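Local coordinates for putative metal-dependent phosphoesterase (Bifidobacterium adolescentis, PDB 3O0F), which is a metal-dependent phosphoesterase of the PHP family that binds AMP beside iron and zinc ions and may act as a 5'-3' exonuclease on nucleic acids, at residues 274-277 and 278-282. Sequence-based numbering, arbitrary orientation.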
loop_
_atom_site.group_PDB
_atom_site.type_symbol
_atom_site.label_atom_id
_atom_site.label_comp_id
_atom_site.label_asym_id
_atom_site.label_seq_id
_atom_site.Cartn_x
_atom_site.Cartn_y
_atom_site.Cartn_z
ATOM N N ASN A 274 13.156 -4.029 -4.272
ATOM C CA ASN A 274 12.744 -5.436 -4.169
ATOM C C ASN A 274 11.709 -5.687 -5.237
ATOM O O ASN A 274 10.966 -4.760 -5.657
ATOM C CB ASN A 274 12.146 -5.794 -2.769
ATOM C CG ASN A 274 13.205 -6.051 -1.723
ATOM O OD1 ASN A 274 13.304 -5.307 -0.716
ATOM N ND2 ASN A 274 14.008 -7.104 -1.929
ATOM N N LEU A 275 11.647 -6.938 -5.674
ATOM C CA LEU A 275 10.958 -7.261 -6.916
ATOM C C LEU A 275 10.150 -8.580 -6.828
ATOM O O LEU A 275 10.463 -9.460 -6.014
ATOM C CB LEU A 275 11.982 -7.361 -8.043
ATOM C CG LEU A 275 12.723 -6.069 -8.460
ATOM C CD1 LEU A 275 13.873 -6.384 -9.428
ATOM C CD2 LEU A 275 11.789 -5.005 -9.061
ATOM N N THR A 276 9.151 -8.699 -7.717
ATOM C CA THR A 276 8.406 -9.930 -7.922
ATOM C C THR A 276 8.872 -10.548 -9.227
ATOM O O THR A 276 9.011 -9.837 -10.217
ATOM C CB THR A 276 6.884 -9.655 -7.976
ATOM O OG1 THR A 276 6.490 -9.004 -6.778
ATOM C CG2 THR A 276 6.098 -10.951 -8.087
ATOM N N ASP A 277 9.150 -11.857 -9.245
ATOM C CA ASP A 277 9.614 -12.472 -10.489
ATOM C C ASP A 277 8.478 -12.529 -11.521
ATOM O O ASP A 277 7.308 -12.454 -11.155
ATOM C CB ASP A 277 10.293 -13.813 -10.315
ATOM C CG ASP A 277 9.410 -14.891 -9.713
ATOM O OD1 ASP A 277 8.201 -14.989 -10.009
ATOM O OD2 ASP A 277 9.984 -15.714 -8.969
ATOM N N ASP A 278 8.885 -12.560 -12.780
ATOM C CA ASP A 278 8.007 -12.666 -13.942
ATOM C C ASP A 278 7.003 -13.794 -13.858
ATOM O O ASP A 278 5.835 -13.601 -14.171
ATOM C CB ASP A 278 8.846 -12.847 -15.226
ATOM C CG ASP A 278 9.583 -11.571 -15.628
ATOM O OD1 ASP A 278 9.502 -10.570 -14.885
ATOM O OD2 ASP A 278 10.262 -11.564 -16.681
ATOM N N ASP A 279 7.418 -14.960 -13.404
ATOM C CA ASP A 279 6.462 -16.062 -13.272
ATOM C C ASP A 279 5.339 -15.767 -12.321
ATOM O O ASP A 279 4.202 -16.136 -12.598
ATOM C CB ASP A 279 7.139 -17.369 -12.844
ATOM C CG ASP A 279 8.077 -17.911 -13.933
ATOM O OD1 ASP A 279 7.967 -17.445 -15.090
ATOM O OD2 ASP A 279 8.935 -18.773 -13.620
ATOM N N THR A 280 5.646 -15.136 -11.199
ATOM C CA THR A 280 4.641 -14.853 -10.195
ATOM C C THR A 280 3.708 -13.767 -10.726
ATOM O O THR A 280 2.500 -13.862 -10.537
ATOM C CB THR A 280 5.269 -14.427 -8.840
ATOM O OG1 THR A 280 6.076 -15.491 -8.340
ATOM C CG2 THR A 280 4.190 -14.104 -7.824
ATOM N N VAL A 281 4.239 -12.789 -11.454
ATOM C CA VAL A 281 3.351 -11.734 -12.065
ATOM C C VAL A 281 2.453 -12.355 -13.103
ATOM O O VAL A 281 1.256 -12.103 -13.132
ATOM C CB VAL A 281 4.137 -10.574 -12.652
ATOM C CG1 VAL A 281 3.258 -9.598 -13.379
ATOM C CG2 VAL A 281 4.920 -9.846 -11.555
ATOM N N ARG A 282 3.005 -13.233 -13.936
ATOM C CA ARG A 282 2.170 -14.014 -14.881
ATOM C C ARG A 282 0.982 -14.623 -14.221
ATOM O O ARG A 282 -0.166 -14.505 -14.685
ATOM C CB ARG A 282 2.980 -15.133 -15.548
ATOM C CG ARG A 282 3.211 -14.927 -16.951
ATOM C CD ARG A 282 3.862 -16.131 -17.607
ATOM N NE ARG A 282 4.804 -15.608 -18.557
ATOM C CZ ARG A 282 6.116 -15.473 -18.368
ATOM N NH1 ARG A 282 6.727 -15.925 -17.277
ATOM N NH2 ARG A 282 6.832 -14.927 -19.338
#
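D277 caps the N-terminus of helix 278-287, the last helix of the chain, in a local contact where the loop following strand 255-258 turns into it. Its carboxylate folds forward over the first turn to T280, and OD1 accepts the backbone N of T280 at 2.8 Å, nearly in line with the C-O bond. The same OD1 takes the T280 hydroxyl, OG1, at 2.7 Å from the syn side, 35° out of the carboxylate plane. An aspartate suits the N-cap because its short side chain, with CG set between the backbone N and the carbonyl carbon (chi1 61°), can curl this way. The D277 carbonyl O opens the helical bonding by accepting V281 N at 3.1 Å. With an alanine in place of this aspartate, T280 N would probably lose its capping acceptor and the T280 hydroxyl would be freer to turn. The CG2 methyl of T276 meets T280 CB at 3.7 Å and V281 CG2 at 3.8 Å; threonine fits here because its OG1 also bonds to the carbonyl of G258. In the distorted (beta/alpha)7 barrel of PHP enzymes this helix follows the last strand, and its start rests on the first and last strands: V281 touches W15 and T280 touches L255. D278 OD2 hydrogen-bonds to H43 ND1, and D279 OD1 forms a salt bridge with R282 NH1 at 2.9 Å, in the guanidinium plane.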